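Local coordinates for RNA-dependent RNA Polymerase (Bombyx mori cytoplasmic polyhedrosis virus, PDB 6TZ0), which catalyses RNA-templated RNA synthesis, making plus strands by fully conservative transcription and, after core assembly, the complementary minus strands of the double-stranded genome, at residues S241-D244 with E245-K248; E350-L353 with D354-F358; R479-S482 with D483-Q486. All blocks are in the same frame, centred on the assembly; numbering follows the deposited sequence.

Interaction 1. Residues S241-D244 with E245-K248; sequences SYID and EKLK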
loop_
_atom_site.group_PDB
_atom_site.type_symbol
_atom_site.label_atom_id
_atom_site.label_comp_id
_atom_site.label_asym_id
_atom_site.label_seq_id
_atom_site.Cartn_x
_atom_site.Cartn_y
_atom_site.Cartn_z
ATOM N N SER A 241 16.463 21.754 16.136
ATOM C CA SER A 241 15.599 20.599 15.943
ATOM C C SER A 241 16.238 19.763 14.854
ATOM O O SER A 241 16.399 20.239 13.729
ATOM C CB SER A 241 14.184 21.010 15.558
ATOM O OG SER A 241 13.368 19.872 15.358
ATOM N N TYR A 242 16.599 18.529 15.194
ATOM C CA TYR A 242 17.517 17.762 14.362
ATOM C C TYR A 242 16.849 17.273 13.084
ATOM O O TYR A 242 17.385 17.466 11.984
ATOM C CB TYR A 242 18.080 16.616 15.198
ATOM C CG TYR A 242 19.038 15.687 14.512
ATOM C CD1 TYR A 242 20.214 16.162 13.958
ATOM C CD2 TYR A 242 18.825 14.320 14.527
ATOM C CE1 TYR A 242 21.109 15.309 13.357
ATOM C CE2 TYR A 242 19.717 13.457 13.940
ATOM C CZ TYR A 242 20.860 13.957 13.361
ATOM O OH TYR A 242 21.754 13.102 12.772
ATOM N N ILE A 243 15.654 16.694 13.202
ATOM C CA ILE A 243 14.985 16.106 12.048
ATOM C C ILE A 243 14.464 17.192 11.111
ATOM O O ILE A 243 14.533 17.051 9.884
ATOM C CB ILE A 243 13.862 15.171 12.524
ATOM C CG1 ILE A 243 14.410 14.133 13.502
ATOM C CG2 ILE A 243 13.237 14.467 11.366
ATOM C CD1 ILE A 243 15.464 13.236 12.926
ATOM N N ASP A 244 13.972 18.300 11.669
ATOM C CA ASP A 244 13.460 19.396 10.851
ATOM C C ASP A 244 14.566 20.052 10.039
ATOM O O ASP A 244 14.384 20.345 8.850
ATOM C CB ASP A 244 12.779 20.436 11.733
ATOM C CG ASP A 244 11.473 19.947 12.298
ATOM O OD1 ASP A 244 10.798 19.148 11.626
ATOM O OD2 ASP A 244 11.121 20.360 13.417
ATOM N N GLU A 245 15.727 20.263 10.656
ATOM C CA GLU A 245 16.832 20.868 9.927
ATOM C C GLU A 245 17.444 19.897 8.930
ATOM O O GLU A 245 17.921 20.324 7.880
ATOM C CB GLU A 245 17.887 21.389 10.894
ATOM C CG GLU A 245 17.440 22.620 11.643
ATOM C CD GLU A 245 17.267 23.815 10.729
ATOM O OE1 GLU A 245 18.042 23.940 9.758
ATOM O OE2 GLU A 245 16.348 24.623 10.972
ATOM N N LYS A 246 17.433 18.595 9.230
ATOM C CA LYS A 246 17.863 17.608 8.239
ATOM C C LYS A 246 16.951 17.601 7.019
ATOM O O LYS A 246 17.429 17.574 5.881
ATOM C CB LYS A 246 17.904 16.221 8.866
ATOM C CG LYS A 246 19.138 15.914 9.668
ATOM C CD LYS A 246 18.830 14.781 10.606
ATOM C CE LYS A 246 18.531 13.504 9.891
ATOM N NZ LYS A 246 18.188 12.473 10.895
ATOM N N LEU A 247 15.637 17.638 7.237
ATOM C CA LEU A 247 14.699 17.663 6.124
ATOM C C LEU A 247 14.712 18.984 5.370
ATOM O O LEU A 247 14.309 19.014 4.204
ATOM C CB LEU A 247 13.283 17.383 6.619
ATOM C CG LEU A 247 12.992 15.973 7.115
ATOM C CD1 LEU A 247 11.601 15.912 7.705
ATOM C CD2 LEU A 247 13.138 14.991 5.978
ATOM N N LYS A 248 15.157 20.075 5.993
ATOM C CA LYS A 248 15.082 21.351 5.295
ATOM C C LYS A 248 16.229 21.543 4.300
ATOM O O LYS A 248 16.047 22.221 3.284
ATOM C CB LYS A 248 15.039 22.498 6.305
ATOM C CG LYS A 248 14.610 23.823 5.709
ATOM C CD LYS A 248 14.421 24.885 6.763
ATOM C CE LYS A 248 15.672 25.716 6.936
ATOM N NZ LYS A 248 16.678 25.087 7.829
#
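Lys246 lays its aliphatic chain over the ring of Tyr242, one turn back on the same helix. Its CD sits 3.5 Å from the centroid of the Tyr242 ring and only 11° off the ring normal, so the methylene lies over the middle of one face in a CH-pi contact. Tyr242 holds CG anti to the backbone N, and its ring comes back alongside the next turn. The lysine chain bends at chi3 (65°), which carries NZ toward one edge of the ring, 3.5 Å from Tyr242 CE2. Ile243, three residues before the lysine, brings CD1 to 3.5 Å from Lys246 NZ. Ile243 CG2 and Leu247 CD1 meet more loosely, 4.3 Å apart.

Beneath these side chains run the i to i+4 backbone bonds of the short helix 242-248, including Glu245 N to Ser241 O and Leu247 N to Ile243 O; that from Lys248 N to Asp244 O is weak. Ser241 occupies the N-cap position without capping through its side chain; its OG instead donates to Asp244 OD2 at 3.0 Å, from above the carboxylate plane. Lys248 NZ forms a salt bridge with Glu245 OE1.

The helix belongs to the N-terminal region of the polymerase, and the Leu247 side chain lies about 4 Å from that of the UTP-binding Arg485. Phe206 meets the Tyr242 ring with planes at about 45°. Asp341 OD2 takes both a hydrogen bond from Tyr242 OH and a salt bridge from Lys246 NZ. One carboxylate oxygen thus fixes the polar ends of both members of the CH-pi pair, and the nearby ammonium and hydroxyl would be expected to stabilise its negative charge.

Interaction 2. Residues E350-L353 with D354-F358; sequences ELSL and DAAVF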
loop_
_atom_site.group_PDB
_atom_site.type_symbol
_atom_site.label_atom_id
_atom_site.label_comp_id
_atom_site.label_asym_id
_atom_site.label_seq_id
_atom_site.Cartn_x
_atom_site.Cartn_y
_atom_site.Cartn_z
ATOM N N GLU A 350 0.258 12.792 14.932
ATOM C CA GLU A 350 -0.486 14.045 14.953
ATOM C C GLU A 350 0.377 15.211 14.490
ATOM O O GLU A 350 -0.149 16.221 14.015
ATOM C CB GLU A 350 -1.017 14.333 16.354
ATOM C CG GLU A 350 -1.994 13.322 16.929
ATOM C CD GLU A 350 -1.307 12.224 17.721
ATOM O OE1 GLU A 350 -0.065 12.241 17.813
ATOM O OE2 GLU A 350 -2.008 11.358 18.279
ATOM N N LEU A 351 1.698 15.095 14.629
ATOM C CA LEU A 351 2.592 16.165 14.211
ATOM C C LEU A 351 2.906 16.108 12.724
ATOM O O LEU A 351 3.089 17.154 12.098
ATOM C CB LEU A 351 3.886 16.112 15.020
ATOM C CG LEU A 351 3.794 16.465 16.503
ATOM C CD1 LEU A 351 5.114 16.212 17.191
ATOM C CD2 LEU A 351 3.376 17.911 16.670
ATOM N N SER A 352 2.967 14.913 12.147
ATOM C CA SER A 352 3.302 14.743 10.742
ATOM C C SER A 352 2.081 14.550 9.859
ATOM O O SER A 352 2.229 14.435 8.636
ATOM C CB SER A 352 4.246 13.556 10.567
ATOM O OG SER A 352 4.525 13.326 9.198
ATOM N N LEU A 353 0.885 14.525 10.447
ATOM C CA LEU A 353 -0.327 14.262 9.684
ATOM C C LEU A 353 -0.674 15.423 8.765
ATOM O O LEU A 353 -1.202 15.216 7.669
ATOM C CB LEU A 353 -1.463 13.958 10.659
ATOM C CG LEU A 353 -2.839 13.469 10.233
ATOM C CD1 LEU A 353 -3.313 12.493 11.274
ATOM C CD2 LEU A 353 -3.803 14.631 10.168
ATOM N N ASP A 354 -0.369 16.649 9.179
ATOM C CA ASP A 354 -0.716 17.808 8.369
ATOM C C ASP A 354 0.246 17.986 7.200
ATOM O O ASP A 354 -0.027 18.773 6.292
ATOM C CB ASP A 354 -0.728 19.055 9.251
ATOM C CG ASP A 354 -1.565 20.180 8.681
ATOM O OD1 ASP A 354 -2.211 19.988 7.638
ATOM O OD2 ASP A 354 -1.576 21.271 9.285
ATOM N N ALA A 355 1.373 17.280 7.208
ATOM C CA ALA A 355 2.326 17.344 6.114
ATOM C C ALA A 355 2.353 16.082 5.271
ATOM O O ALA A 355 2.900 16.109 4.166
ATOM C CB ALA A 355 3.733 17.610 6.654
ATOM N N ALA A 356 1.791 14.986 5.763
ATOM C CA ALA A 356 1.819 13.752 4.994
ATOM C C ALA A 356 0.568 13.560 4.150
ATOM O O ALA A 356 0.652 13.050 3.029
ATOM C CB ALA A 356 1.998 12.557 5.932
ATOM N N VAL A 357 -0.597 13.961 4.660
ATOM C CA VAL A 357 -1.867 13.536 4.091
ATOM C C VAL A 357 -2.851 14.686 3.917
ATOM O O VAL A 357 -3.970 14.467 3.455
ATOM C CB VAL A 357 -2.468 12.402 4.958
ATOM C CG1 VAL A 357 -3.110 12.932 6.233
ATOM C CG2 VAL A 357 -3.359 11.430 4.172
ATOM N N PHE A 358 -2.466 15.916 4.229
ATOM C CA PHE A 358 -3.404 17.023 4.073
ATOM C C PHE A 358 -3.433 17.463 2.611
ATOM O O PHE A 358 -2.373 17.652 2.011
ATOM C CB PHE A 358 -3.010 18.200 4.961
ATOM C CG PHE A 358 -4.096 19.229 5.135
ATOM C CD1 PHE A 358 -5.059 19.074 6.115
ATOM C CD2 PHE A 358 -4.180 20.323 4.298
ATOM C CE1 PHE A 358 -6.062 20.009 6.277
ATOM C CE2 PHE A 358 -5.192 21.247 4.443
ATOM C CZ PHE A 358 -6.127 21.093 5.438
#
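Leu353 and Val357, four residues apart, bring their branched side chains together at a slant, the CG of Leu353 lying 4.0 Å from CG1 of Val357. The leucine directs CG anti to its own nitrogen (chi1 -172°), whereas Val357 holds CG1 between its backbone N and carbonyl carbon (chi1 78°). That branch therefore leans back over the preceding turn and also comes 3.3 Å from Leu353 O. On its way out, the Leu353 side chain rests on Tyr622 of strand 620-624.

A second meeting involves a methyl group and a carbonyl: Ala356 CB points back toward the preceding residues and lies 3.3 Å from Ser352 O. This oxygen also receives two backbone N-H groups, from Ala355 N, placed well above the carbonyl plane, and more weakly from Ala356 N.

The arrangement is the kinked C-terminal end of helix 349-356, in the polymerase domain, where the side chain of Ala355 lies about 4 Å from that of the UTP-binding Arg485. At the kink the i to i+4 bonds of Asp354 N and Ala355 N are missing, and Ala355 N turns instead to the carbonyl three residues back. Val357 is the first residue to leave helical backbone angles; its nitrogen still makes a weak bond to Leu353 O, 3.3 Å long.

Beyond the helix end, Val357 O accepts hydrogen bonds from Asn632 ND2 and Thr636 OG1. Asp354 OD1 forms a long, weak ion pair with Arg469 of the Viral structural protein 4 chain, and Phe358 packs on that same arginine.

Interaction 3. Residues R479-S482 with D483-Q486; sequences RQQS and DRRQ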
loop_
_atom_site.group_PDB
_atom_site.type_symbol
_atom_site.label_atom_id
_atom_site.label_comp_id
_atom_site.label_asym_id
_atom_site.label_seq_id
_atom_site.Cartn_x
_atom_site.Cartn_y
_atom_site.Cartn_z
ATOM N N ARG A 479 4.006 5.191 9.055
ATOM C CA ARG A 479 5.087 4.461 8.408
ATOM C C ARG A 479 6.418 5.048 8.871
ATOM O O ARG A 479 6.476 6.155 9.404
ATOM C CB ARG A 479 4.928 4.529 6.874
ATOM C CG ARG A 479 5.822 3.614 6.053
ATOM C CD ARG A 479 5.554 3.702 4.566
ATOM N NE ARG A 479 6.545 2.939 3.813
ATOM C CZ ARG A 479 6.464 1.634 3.577
ATOM N NH1 ARG A 479 5.435 0.935 4.035
ATOM N NH2 ARG A 479 7.415 1.024 2.885
ATOM N N GLN A 480 7.485 4.271 8.737
ATOM C CA GLN A 480 8.842 4.786 8.802
ATOM C C GLN A 480 9.587 4.433 7.529
ATOM O O GLN A 480 9.422 3.336 6.989
ATOM C CB GLN A 480 9.639 4.222 9.978
ATOM C CG GLN A 480 9.492 4.915 11.303
ATOM C CD GLN A 480 8.184 4.642 11.981
ATOM O OE1 GLN A 480 7.436 5.559 12.284
ATOM N NE2 GLN A 480 7.899 3.372 12.233
ATOM N N GLN A 481 10.394 5.377 7.054
ATOM C CA GLN A 481 11.547 5.070 6.225
ATOM C C GLN A 481 12.542 6.207 6.378
ATOM O O GLN A 481 12.170 7.337 6.697
ATOM C CB GLN A 481 11.196 4.835 4.749
ATOM C CG GLN A 481 10.624 6.000 3.978
ATOM C CD GLN A 481 10.300 5.590 2.554
ATOM O OE1 GLN A 481 10.555 4.455 2.159
ATOM N NE2 GLN A 481 9.743 6.504 1.778
ATOM N N SER A 482 13.812 5.882 6.175
ATOM C CA SER A 482 14.875 6.847 6.388
ATOM C C SER A 482 14.889 7.885 5.276
ATOM O O SER A 482 14.395 7.643 4.171
ATOM C CB SER A 482 16.226 6.140 6.471
ATOM O OG SER A 482 16.536 5.488 5.257
ATOM N N ASP A 483 15.426 9.064 5.612
ATOM C CA ASP A 483 15.620 10.196 4.702
ATOM C C ASP A 483 14.290 10.705 4.129
ATOM O O ASP A 483 14.240 11.250 3.025
ATOM C CB ASP A 483 16.609 9.831 3.582
ATOM C CG ASP A 483 17.274 11.037 2.963
ATOM O OD1 ASP A 483 17.035 12.157 3.452
ATOM O OD2 ASP A 483 18.021 10.861 1.980
ATOM N N ARG A 484 13.200 10.556 4.880
ATOM C CA ARG A 484 11.872 10.842 4.354
ATOM C C ARG A 484 10.935 11.057 5.534
ATOM O O ARG A 484 11.196 10.591 6.643
ATOM C CB ARG A 484 11.399 9.694 3.442
ATOM C CG ARG A 484 10.210 9.966 2.510
ATOM C CD ARG A 484 8.906 9.427 3.077
ATOM N NE ARG A 484 7.800 9.535 2.131
ATOM C CZ ARG A 484 7.026 10.607 1.999
ATOM N NH1 ARG A 484 7.229 11.675 2.757
ATOM N NH2 ARG A 484 6.043 10.608 1.110
ATOM N N ARG A 485 9.825 11.748 5.278
ATOM C CA ARG A 485 8.827 12.049 6.299
ATOM C C ARG A 485 8.052 10.789 6.703
ATOM O O ARG A 485 8.355 9.669 6.289
ATOM C CB ARG A 485 7.875 13.127 5.796
ATOM C CG ARG A 485 8.529 14.475 5.587
ATOM C CD ARG A 485 7.541 15.468 4.999
ATOM N NE ARG A 485 7.117 15.050 3.666
ATOM C CZ ARG A 485 6.188 15.664 2.941
ATOM N NH1 ARG A 485 5.581 16.748 3.408
ATOM N NH2 ARG A 485 5.876 15.195 1.740
ATOM N N GLN A 486 7.027 10.973 7.537
ATOM C CA GLN A 486 6.448 9.819 8.216
ATOM C C GLN A 486 5.447 9.054 7.346
ATOM O O GLN A 486 5.327 7.837 7.509
ATOM C CB GLN A 486 5.815 10.254 9.539
ATOM C CG GLN A 486 5.536 9.096 10.487
ATOM C CD GLN A 486 4.991 9.528 11.822
ATOM O OE1 GLN A 486 4.748 10.704 12.058
ATOM N NE2 GLN A 486 4.806 8.570 12.716
#
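Gln481 crosses Arg484 at a slant, the main side-chain meeting between the two arms of this loop. The amide nitrogen NE2 of Gln481 approaches CD of Arg484 at 3.3 Å and reaches the edge of the guanidinium close to its plane; the amide and guanidinium planes are 28° apart. The Arg484 chain bends at chi2 (-99°), bringing CD to the glutamine amide. Closer to the backbone, Gln481 CG touches Arg484 CB.

Backbone pairing is sparse: the one hydrogen bond between the arms runs from Arg479 N to Gln486 O, a weak, strongly bent bond of 3.3 Å. Gln486 CG also packs against Arg479 O, 3.3 Å away. The two arms run nearly antiparallel and turn at Ser482-Asp483, where Asp483 has positive phi (61°). They form the loop linking the antiparallel strands 474-477 and 489-491 of the polymerase domain, and the loop carries Arg485, a UTP-binding residue. Arg484 lies about 7 Å, between side chains, from the magnesium-binding Asp680.

Among polar and charged groups, Asp483 OD2 forms a salt bridge with Arg254 at the turn. Gln486 NE2 donates to Glu478 OE1 and, weakly, to Thr347 O, tying the returning arm to the start of the same loop and to the segment before helix 349-356.

How the interactions relate
Along the chain the contacts follow in series: interaction 1 on helix 242-248 in the N-terminal region, then interactions 2 and 3 in the central polymerase domain, on helix 349-356 and in the loop between strands 474-477 and 489-491. The centre of interaction 3 is about 13 Å from each of the others; interactions 1 and 2, about 16 Å apart between centres, do not touch. Arg485 joins the three: its CG packs 4.0 Å from Leu247 CD1, and its NH1 lies 2.9 Å from Ala355 O. Ser352 CB also touches Gln486 OE1. The UTP-binding arginine is thus flanked by helices from the N-terminal region and the polymerase domain, consistent with both helping to position it.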